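Putative methyl-accepting chemotaxis signal transduction protein (Campylobacter jejuni subsp. jejuni serotype O:2, PDB 4XMR) binds isoleucine through the tandem PAS sensory domain of a chemoreceptor (Tlp3, CcmL) and probably passes the signal across the membrane to steer chemotaxis. Local coordinates at residues B[78-83]-B[131-136]; B[140-145]-B[158-163]; B[88-93]-B[106-111]. One frame throughout, in Å; residues are numbered along the deposited sequence.

Interaction 1 (B[78-83]-B[131-136]); sequences ALNVYL and YLDTVL. With ILE (isoleucine), chain E.
Part of the amino-acid pocket of the first, probably membrane-distal, PAS-like sensor module is formed here, where strand 80-84 faces the loop that leaves strand 126-132 and Asn-80 hydrogen-bonds Asp-133 beside the bound isoleucine. Asn-80 ND2 donates to Asp-133 OD2 at 3.0 Å; the acceptor lies in the amide plane but is met from above its own carboxylate. Leu-136 N reaches the same oxygen from the opposite face, 2.8 Å from Asp-133 OD2, an Asx motif that folds the loop back on itself. With CG anti to the backbone N (chi1 179°), the Asp-133 carboxylate extends into the pocket, and its OD1 takes a hydrogen bond from the ligand N at 2.7 Å. Tyr-131 OH, itself hydrogen-bonded to Thr-142, accepts from that ammonium too, while Thr-134 holds the ligand's carboxylate, its OG1 2.7 Å from ligand OXT and its backbone N giving a second bond. From the other segment Tyr-82, whose OH is bonded to Asp-160, offers a ring face: ligand CD1 sits 3.6 Å above it. Outside the polar site, Leu-136 CD1 rests 3.7 Å from Leu-79 CG, the two side chains running alongside in opposite senses. Asn-80 is itself steadied by Gln-94 and Asp-160. One carboxylate thus divides its work, OD2 fixed by two N-H groups and OD1 turned to the ligand, an arrangement that probably suits a positively charged ammonium group and keeps Asp-133 from rotating.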
loop_
_atom_site.group_PDB
_atom_site.type_symbol
_atom_site.label_atom_id
_atom_site.label_comp_id
_atom_site.label_asym_id
_atom_site.label_seq_id
_atom_site.Cartn_x
_atom_site.Cartn_y
_atom_site.Cartn_z
ATOM N N ALA B 78 -11.349 -6.833 3.283
ATOM C CA ALA B 78 -11.355 -6.782 4.746
ATOM C C ALA B 78 -11.914 -8.088 5.321
ATOM O O ALA B 78 -12.654 -8.806 4.646
ATOM C CB ALA B 78 -12.182 -5.592 5.239
ATOM N N LEU B 79 -11.600 -8.389 6.581
ATOM C CA LEU B 79 -12.101 -9.619 7.183
ATOM C C LEU B 79 -13.567 -9.473 7.604
ATOM O O LEU B 79 -14.392 -10.327 7.300
ATOM C CB LEU B 79 -11.240 -10.019 8.378
ATOM C CG LEU B 79 -11.551 -11.417 8.903
ATOM C CD1 LEU B 79 -11.075 -12.453 7.881
ATOM C CD2 LEU B 79 -10.902 -11.627 10.265
ATOM N N ASN B 80 -13.875 -8.398 8.322
ATOM C CA ASN B 80 -15.225 -8.097 8.775
ATOM C C ASN B 80 -15.451 -6.609 8.566
ATOM O O ASN B 80 -14.547 -5.797 8.809
ATOM C CB ASN B 80 -15.379 -8.341 10.284
ATOM C CG ASN B 80 -15.208 -9.789 10.690
ATOM O OD1 ASN B 80 -15.853 -10.693 10.155
ATOM N ND2 ASN B 80 -14.383 -10.005 11.695
ATOM N N VAL B 81 -16.649 -6.245 8.130
ATOM C CA VAL B 81 -17.067 -4.851 8.062
ATOM C C VAL B 81 -18.462 -4.807 8.662
ATOM O O VAL B 81 -19.309 -5.610 8.274
ATOM C CB VAL B 81 -17.057 -4.318 6.616
ATOM C CG1 VAL B 81 -17.571 -2.893 6.566
ATOM C CG2 VAL B 81 -15.663 -4.396 6.023
ATOM N N TYR B 82 -18.715 -3.902 9.607
ATOM C CA TYR B 82 -19.932 -3.996 10.395
ATOM C C TYR B 82 -20.401 -2.670 10.954
ATOM O O TYR B 82 -19.619 -1.721 11.097
ATOM C CB TYR B 82 -19.765 -5.010 11.536
ATOM C CG TYR B 82 -18.485 -4.878 12.319
ATOM C CD1 TYR B 82 -17.334 -5.531 11.894
ATOM C CD2 TYR B 82 -18.423 -4.122 13.489
ATOM C CE1 TYR B 82 -16.149 -5.430 12.606
ATOM C CE2 TYR B 82 -17.245 -4.018 14.213
ATOM C CZ TYR B 82 -16.114 -4.676 13.766
ATOM O OH TYR B 82 -14.955 -4.570 14.503
ATOM N N LEU B 83 -21.687 -2.624 11.285
ATOM C CA LEU B 83 -22.277 -1.493 11.987
ATOM C C LEU B 83 -22.885 -1.982 13.292
ATOM O O LEU B 83 -23.839 -2.764 13.285
ATOM C CB LEU B 83 -23.337 -0.807 11.120
ATOM C CG LEU B 83 -23.997 0.443 11.718
ATOM C CD1 LEU B 83 -22.981 1.560 11.951
ATOM C CD2 LEU B 83 -25.163 0.919 10.843
ATOM N N TYR B 131 -6.101 -7.822 18.373
ATOM C CA TYR B 131 -6.764 -8.745 19.282
ATOM C C TYR B 131 -7.418 -9.870 18.486
ATOM O O TYR B 131 -7.603 -9.770 17.273
ATOM C CB TYR B 131 -7.820 -8.014 20.118
ATOM C CG TYR B 131 -8.981 -7.518 19.286
ATOM C CD1 TYR B 131 -8.890 -6.322 18.583
ATOM C CD2 TYR B 131 -10.161 -8.257 19.189
ATOM C CE1 TYR B 131 -9.944 -5.869 17.809
ATOM C CE2 TYR B 131 -11.219 -7.814 18.422
ATOM C CZ TYR B 131 -11.104 -6.618 17.732
ATOM O OH TYR B 131 -12.159 -6.178 16.960
ATOM N N LEU B 132 -7.779 -10.938 19.181
ATOM C CA LEU B 132 -8.405 -12.082 18.541
ATOM C C LEU B 132 -9.864 -11.798 18.217
ATOM O O LEU B 132 -10.687 -11.647 19.126
ATOM C CB LEU B 132 -8.313 -13.301 19.461
ATOM C CG LEU B 132 -8.735 -14.625 18.835
ATOM C CD1 LEU B 132 -7.826 -14.972 17.665
ATOM C CD2 LEU B 132 -8.714 -15.733 19.876
ATOM N N ASP B 133 -10.179 -11.716 16.925
ATOM C CA ASP B 133 -11.564 -11.519 16.483
ATOM C C ASP B 133 -12.530 -12.492 17.154
ATOM O O ASP B 133 -12.288 -13.693 17.174
ATOM C CB ASP B 133 -11.676 -11.676 14.963
ATOM C CG ASP B 133 -13.101 -11.509 14.470
ATOM O OD1 ASP B 133 -13.807 -10.653 15.027
ATOM O OD2 ASP B 133 -13.512 -12.225 13.538
ATOM N N THR B 134 -13.624 -11.963 17.696
ATOM C CA THR B 134 -14.627 -12.773 18.377
ATOM C C THR B 134 -15.195 -13.875 17.489
ATOM O O THR B 134 -15.410 -15.001 17.941
ATOM C CB THR B 134 -15.801 -11.897 18.880
ATOM O OG1 THR B 134 -15.297 -10.900 19.775
ATOM C CG2 THR B 134 -16.849 -12.742 19.596
ATOM N N VAL B 135 -15.435 -13.558 16.222
ATOM C CA VAL B 135 -16.111 -14.515 15.349
ATOM C C VAL B 135 -15.143 -15.454 14.628
ATOM O O VAL B 135 -15.209 -16.671 14.797
ATOM C CB VAL B 135 -17.015 -13.813 14.320
ATOM C CG1 VAL B 135 -17.808 -14.846 13.532
ATOM C CG2 VAL B 135 -17.957 -12.845 15.018
ATOM N N LEU B 136 -14.241 -14.891 13.827
ATOM C CA LEU B 136 -13.418 -15.709 12.942
ATOM C C LEU B 136 -12.100 -16.155 13.567
ATOM O O LEU B 136 -11.344 -16.913 12.956
ATOM C CB LEU B 136 -13.171 -14.986 11.618
ATOM C CG LEU B 136 -14.454 -14.730 10.821
ATOM C CD1 LEU B 136 -14.154 -13.924 9.559
ATOM C CD2 LEU B 136 -15.156 -16.039 10.471
HETATM N N ILE E . -13.886 -8.016 15.644
HETATM C CA ILE E . -15.058 -7.524 16.349
HETATM C C ILE E . -15.024 -8.078 17.767
HETATM O O ILE E . -15.610 -7.513 18.682
HETATM C CB ILE E . -16.370 -7.904 15.613
HETATM C CG1 ILE E . -17.542 -7.095 16.176
HETATM C CG2 ILE E . -16.637 -9.401 15.685
HETATM C CD1 ILE E . -18.813 -7.191 15.349
HETATM O OXT ILE E . -14.368 -9.092 18.019
#

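Interaction 2 (B[140-145]-B[158-163]); sequences VITYSK and GVDIPS. With ILE (isoleucine), chain E.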
loop_
_atom_site.group_PDB
_atom_site.type_symbol
_atom_site.label_atom_id
_atom_site.label_comp_id
_atom_site.label_asym_id
_atom_site.label_seq_id
_atom_site.Cartn_x
_atom_site.Cartn_y
_atom_site.Cartn_z
ATOM N N VAL B 140 -6.840 -9.375 14.559
ATOM C CA VAL B 140 -7.224 -8.254 13.716
ATOM C C VAL B 140 -6.879 -6.926 14.367
ATOM O O VAL B 140 -6.759 -6.814 15.596
ATOM C CB VAL B 140 -8.743 -8.251 13.391
ATOM C CG1 VAL B 140 -9.135 -9.483 12.591
ATOM C CG2 VAL B 140 -9.558 -8.156 14.677
ATOM N N ILE B 141 -6.708 -5.925 13.516
ATOM C CA ILE B 141 -6.709 -4.543 13.945
ATOM C C ILE B 141 -8.030 -3.965 13.472
ATOM O O ILE B 141 -8.423 -4.148 12.303
ATOM C CB ILE B 141 -5.562 -3.767 13.294
ATOM C CG1 ILE B 141 -4.218 -4.299 13.808
ATOM C CG2 ILE B 141 -5.709 -2.264 13.555
ATOM C CD1 ILE B 141 -3.040 -3.944 12.913
ATOM N N THR B 142 -8.732 -3.298 14.385
ATOM C CA THR B 142 -10.037 -2.719 14.084
ATOM C C THR B 142 -9.957 -1.203 13.977
ATOM O O THR B 142 -9.345 -0.538 14.829
ATOM C CB THR B 142 -11.072 -3.106 15.158
ATOM O OG1 THR B 142 -11.253 -4.523 15.143
ATOM C CG2 THR B 142 -12.417 -2.435 14.899
ATOM N N TYR B 143 -10.556 -0.675 12.911
ATOM C CA TYR B 143 -10.706 0.751 12.713
ATOM C C TYR B 143 -12.171 1.029 12.946
ATOM O O TYR B 143 -13.020 0.431 12.282
ATOM C CB TYR B 143 -10.299 1.126 11.286
ATOM C CG TYR B 143 -8.876 0.714 10.995
ATOM C CD1 TYR B 143 -8.575 -0.588 10.614
ATOM C CD2 TYR B 143 -7.828 1.609 11.146
ATOM C CE1 TYR B 143 -7.276 -0.986 10.381
ATOM C CE2 TYR B 143 -6.509 1.212 10.917
ATOM C CZ TYR B 143 -6.247 -0.088 10.534
ATOM O OH TYR B 143 -4.970 -0.519 10.277
ATOM N N SER B 144 -12.502 1.905 13.888
ATOM C CA SER B 144 -13.901 2.181 14.161
ATOM C C SER B 144 -14.216 3.669 14.149
ATOM O O SER B 144 -13.335 4.514 14.360
ATOM C CB SER B 144 -14.364 1.537 15.468
ATOM O OG SER B 144 -13.637 2.047 16.573
ATOM N N LYS B 145 -15.479 3.982 13.892
ATOM C CA LYS B 145 -15.905 5.361 13.794
ATOM C C LYS B 145 -17.382 5.452 14.095
ATOM O O LYS B 145 -18.182 4.706 13.533
ATOM C CB LYS B 145 -15.626 5.916 12.397
ATOM C CG LYS B 145 -15.941 7.397 12.272
ATOM C CD LYS B 145 -14.925 8.112 11.408
ATOM C CE LYS B 145 -14.641 9.517 11.931
ATOM N NZ LYS B 145 -15.878 10.327 12.135
ATOM N N GLY B 158 -17.284 -0.536 12.201
ATOM C CA GLY B 158 -16.016 -1.194 12.431
ATOM C C GLY B 158 -15.519 -1.898 11.182
ATOM O O GLY B 158 -16.309 -2.464 10.404
ATOM N N VAL B 159 -14.206 -1.836 10.990
ATOM C CA VAL B 159 -13.521 -2.516 9.897
ATOM C C VAL B 159 -12.374 -3.329 10.487
ATOM O O VAL B 159 -11.493 -2.757 11.145
ATOM C CB VAL B 159 -12.977 -1.497 8.868
ATOM C CG1 VAL B 159 -12.137 -2.200 7.806
ATOM C CG2 VAL B 159 -14.124 -0.700 8.240
ATOM N N ASP B 160 -12.390 -4.645 10.276
ATOM C CA ASP B 160 -11.342 -5.513 10.800
ATOM C C ASP B 160 -10.405 -5.920 9.677
ATOM O O ASP B 160 -10.838 -6.512 8.671
ATOM C CB ASP B 160 -11.902 -6.807 11.409
ATOM C CG ASP B 160 -12.783 -6.584 12.625
ATOM O OD1 ASP B 160 -12.799 -5.479 13.199
ATOM O OD2 ASP B 160 -13.465 -7.558 13.009
ATOM N N ILE B 161 -9.127 -5.602 9.849
ATOM C CA ILE B 161 -8.085 -6.026 8.922
ATOM C C ILE B 161 -7.169 -7.006 9.673
ATOM O O ILE B 161 -6.714 -6.696 10.765
ATOM C CB ILE B 161 -7.262 -4.809 8.413
ATOM C CG1 ILE B 161 -8.176 -3.690 7.864
ATOM C CG2 ILE B 161 -6.196 -5.260 7.411
ATOM C CD1 ILE B 161 -9.032 -4.090 6.675
ATOM N N PRO B 162 -6.912 -8.197 9.109
ATOM C CA PRO B 162 -6.031 -9.130 9.824
ATOM C C PRO B 162 -4.663 -8.506 10.079
ATOM O O PRO B 162 -4.079 -7.902 9.175
ATOM C CB PRO B 162 -5.889 -10.304 8.848
ATOM C CG PRO B 162 -7.138 -10.245 8.019
ATOM C CD PRO B 162 -7.397 -8.763 7.841
ATOM N N SER B 163 -4.172 -8.621 11.308
ATOM C CA SER B 163 -2.848 -8.109 11.617
ATOM C C SER B 163 -1.779 -8.827 10.786
ATOM O O SER B 163 -0.711 -8.268 10.525
ATOM C CB SER B 163 -2.555 -8.169 13.120
ATOM O OG SER B 163 -2.826 -9.444 13.653
HETATM N N ILE E . -13.886 -8.016 15.644
HETATM C CA ILE E . -15.058 -7.524 16.349
HETATM C C ILE E . -15.024 -8.078 17.767
HETATM O O ILE E . -15.610 -7.513 18.682
HETATM C CB ILE E . -16.370 -7.904 15.613
HETATM C CG1 ILE E . -17.542 -7.095 16.176
HETATM C CG2 ILE E . -16.637 -9.401 15.685
HETATM C CD1 ILE E . -18.813 -7.191 15.349
HETATM O OXT ILE E . -14.368 -9.092 18.019
#
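Gly-158 pairs with Ser-144, and its CA lies 3.4 Å from Tyr-143 O in a CA-H...O contact; with no side chain on the face of Thr-142 and Asp-160, it lets the two backbones approach closely. Val-159 comes next, locked to Tyr-143 as a hydrogen-bonded antiparallel pair: Tyr-143 N to Val-159 O and Val-159 N to Tyr-143 O are both 2.9 Å. Its branched side chain suits a strand and turns to the face that packs on helix 9-48, where it meets Phe-39. Asp-160, opposite Thr-142 in a non-hydrogen-bonded pair, points to the other face. Thr-142 OG1, also hydrogen-bonded to Tyr-131 OH, donates to Asp-160 OD1 at 2.7 Å, the two side chains lying alongside and pointing the same way, with the hydroxyl well above the carboxylate plane. With CG anti to the carbonyl carbon (chi1 -64°) the carboxylate stands over the pocket face; OD2 lies 2.7 Å from the isoleucine N and also takes Asn-80, while Tyr-82 OH is a second partner of OD1. These strands, 139-149 and 152-162, form a beta hairpin in the antiparallel sheet of the PAS-like module, one face carrying the pocket and the other the long helix. Ile-161 returns to the helix face and pairs with Ile-141 through two backbone bonds; its CG1 is 3.8 Å from Tyr-143 CE1, and Phe-32 of helix 9-48 touches both side chains. Pro-162, with no N-H to give, is placed opposite Val-140 in a non-hydrogen-bonded pair, and Ser-163 CB ends the contact 4.3 Å from Ile-141 CD1.

Interaction 3 (B[88-93]-B[106-111]); sequences GKVLLS and DDLDIK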
loop_
_atom_site.group_PDB
_atom_site.type_symbol
_atom_site.label_atom_id
_atom_site.label_comp_id
_atom_site.label_asym_id
_atom_site.label_seq_id
_atom_site.Cartn_x
_atom_site.Cartn_y
_atom_site.Cartn_z
ATOM N N GLY B 88 -27.387 -3.071 20.725
ATOM C CA GLY B 88 -26.438 -4.147 20.927
ATOM C C GLY B 88 -26.304 -5.063 19.729
ATOM O O GLY B 88 -25.390 -5.879 19.674
ATOM N N LYS B 89 -27.217 -4.934 18.771
ATOM C CA LYS B 89 -27.162 -5.757 17.574
ATOM C C LYS B 89 -26.086 -5.217 16.638
ATOM O O LYS B 89 -25.722 -4.036 16.693
ATOM C CB LYS B 89 -28.517 -5.791 16.865
ATOM C CG LYS B 89 -29.630 -6.396 17.705
ATOM C CD LYS B 89 -30.884 -6.594 16.878
ATOM C CE LYS B 89 -32.034 -7.136 17.716
ATOM N NZ LYS B 89 -33.276 -7.273 16.903
ATOM N N VAL B 90 -25.570 -6.076 15.774
ATOM C CA VAL B 90 -24.553 -5.643 14.831
ATOM C C VAL B 90 -24.855 -6.198 13.447
ATOM O O VAL B 90 -25.157 -7.379 13.299
ATOM C CB VAL B 90 -23.135 -6.024 15.308
ATOM C CG1 VAL B 90 -23.015 -7.517 15.511
ATOM C CG2 VAL B 90 -22.093 -5.547 14.320
ATOM N N LEU B 91 -24.813 -5.328 12.443
ATOM C CA LEU B 91 -24.977 -5.747 11.072
ATOM C C LEU B 91 -23.587 -6.110 10.556
ATOM O O LEU B 91 -22.729 -5.239 10.413
ATOM C CB LEU B 91 -25.594 -4.629 10.248
ATOM C CG LEU B 91 -25.867 -4.977 8.784
ATOM C CD1 LEU B 91 -26.913 -6.087 8.668
ATOM C CD2 LEU B 91 -26.312 -3.748 8.019
ATOM N N LEU B 92 -23.377 -7.396 10.282
ATOM C CA LEU B 92 -22.043 -7.943 10.030
ATOM C C LEU B 92 -21.874 -8.484 8.617
ATOM O O LEU B 92 -22.607 -9.384 8.204
ATOM C CB LEU B 92 -21.740 -9.049 11.045
ATOM C CG LEU B 92 -20.431 -9.825 10.870
ATOM C CD1 LEU B 92 -19.208 -8.900 10.937
ATOM C CD2 LEU B 92 -20.335 -10.917 11.919
ATOM N N SER B 93 -20.915 -7.915 7.885
ATOM C CA SER B 93 -20.501 -8.433 6.589
ATOM C C SER B 93 -19.168 -9.175 6.746
ATOM O O SER B 93 -18.171 -8.581 7.194
ATOM C CB SER B 93 -20.370 -7.305 5.571
ATOM O OG SER B 93 -20.000 -7.805 4.301
ATOM N N ASP B 106 -27.053 -10.716 17.366
ATOM C CA ASP B 106 -27.447 -10.096 18.629
ATOM C C ASP B 106 -26.640 -10.566 19.840
ATOM O O ASP B 106 -26.927 -10.168 20.967
ATOM C CB ASP B 106 -28.956 -10.250 18.884
ATOM C CG ASP B 106 -29.414 -11.695 18.868
ATOM O OD1 ASP B 106 -28.583 -12.595 19.107
ATOM O OD2 ASP B 106 -30.615 -11.931 18.624
ATOM N N ASP B 107 -25.623 -11.391 19.604
ATOM C CA ASP B 107 -24.897 -12.032 20.702
ATOM C C ASP B 107 -23.393 -11.750 20.731
ATOM O O ASP B 107 -22.615 -12.581 21.202
ATOM C CB ASP B 107 -25.135 -13.546 20.667
ATOM C CG ASP B 107 -24.664 -14.183 19.370
ATOM O OD1 ASP B 107 -24.356 -13.443 18.412
ATOM O OD2 ASP B 107 -24.612 -15.431 19.307
ATOM N N LEU B 108 -22.980 -10.580 20.258
ATOM C CA LEU B 108 -21.552 -10.281 20.174
ATOM C C LEU B 108 -21.033 -9.308 21.237
ATOM O O LEU B 108 -19.871 -8.901 21.185
ATOM C CB LEU B 108 -21.183 -9.807 18.765
ATOM C CG LEU B 108 -21.317 -10.907 17.711
ATOM C CD1 LEU B 108 -20.994 -10.399 16.312
ATOM C CD2 LEU B 108 -20.425 -12.087 18.072
ATOM N N ASP B 109 -21.894 -8.944 22.188
ATOM C CA ASP B 109 -21.503 -8.150 23.365
ATOM C C ASP B 109 -20.765 -6.863 23.017
ATOM O O ASP B 109 -19.703 -6.589 23.572
ATOM C CB ASP B 109 -20.605 -8.971 24.293
ATOM C CG ASP B 109 -21.294 -10.200 24.846
ATOM O OD1 ASP B 109 -22.506 -10.132 25.138
ATOM O OD2 ASP B 109 -20.615 -11.239 24.990
ATOM N N ILE B 110 -21.315 -6.065 22.114
ATOM C CA ILE B 110 -20.531 -4.971 21.552
ATOM C C ILE B 110 -20.402 -3.729 22.427
ATOM O O ILE B 110 -19.379 -3.050 22.372
ATOM C CB ILE B 110 -21.049 -4.556 20.176
ATOM C CG1 ILE B 110 -22.418 -3.885 20.303
ATOM C CG2 ILE B 110 -21.087 -5.770 19.274
ATOM C CD1 ILE B 110 -22.874 -3.194 19.055
ATOM N N LYS B 111 -21.418 -3.439 23.238
ATOM C CA LYS B 111 -21.467 -2.155 23.936
ATOM C C LYS B 111 -20.396 -2.004 25.010
ATOM O O LYS B 111 -20.160 -0.907 25.504
ATOM C CB LYS B 111 -22.858 -1.887 24.520
ATOM C CG LYS B 111 -23.918 -1.611 23.469
ATOM C CD LYS B 111 -25.229 -1.184 24.099
ATOM C CE LYS B 111 -25.107 0.174 24.768
ATOM N NZ LYS B 111 -26.412 0.626 25.326
HETATM O O HOH W 1 -24.423 -8.453 18.866
HETATM O O HOH W 2 -24.162 -6.645 21.891
#
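Val-90 and Leu-108 meet at about a right angle, the CG1 methyl of the valine 3.6 Å from Leu-108 CD1. Val-90 is modelled in two conformers, and this contact holds for the one described. Leu-92 CD2 approaches the same CD1 more loosely, at 4.5 Å, so the leucine methyl lies between two side chains that project from one face of strand 90-94. Ile-110 is the second bump: its CG1 and CD1 settle over the backbone of Gly-88 and Lys-89, just before strand 90-94, CG1 lying 3.6 Å from Gly-88 O and CD1 3.8 Å from Lys-89 O. No side chain stands in its way at Gly-88, and glycine suits this place because at its positive phi a CB would jam against the preceding carbonyl. Two waters bridge backbone atoms of the two segments. One donates to Gly-88 O and accepts from Leu-108 N at 2.9 Å; a second gives to the same carbonyl and accepts from Ile-110 N, again at 2.9 Å. The extended Lys-89 chain crosses Asp-106 obliquely, its CG 4.1 Å from Asp-106 CB, on the way to a salt bridge with Glu-58. Val-90 and Leu-108 both touch the bound isoleucine, and Leu-108 also meets Thr-134 and Val-135. Strand valine and loop leucine therefore supply an apolar part of the pocket wall, an arrangement in keeping with ligand-binding PAS-like sensor domains, where sheet and loops enclose the ligand.

All three contacts lie in one PAS-like module and reach its six-stranded antiparallel sheet. Along the chain, interaction 3 opens and closes between the two segments of interaction 1, while interaction 2 follows both. The centres of interactions 1 and 2 are about 7 Å apart, joined by probable hydrogen bonds between Tyr-131 and Thr-142 and between Tyr-82 and Asp-160. Centre to centre, interaction 3 lies about 11 Å from interaction 1, tied to it by backbone pairing of strands 80-84 and 90-94, and about 15 Å from interaction 2, which it does not touch. Each contributes residues to the isoleucine pocket, so polar grip and apolar wall come from distant parts of the sequence.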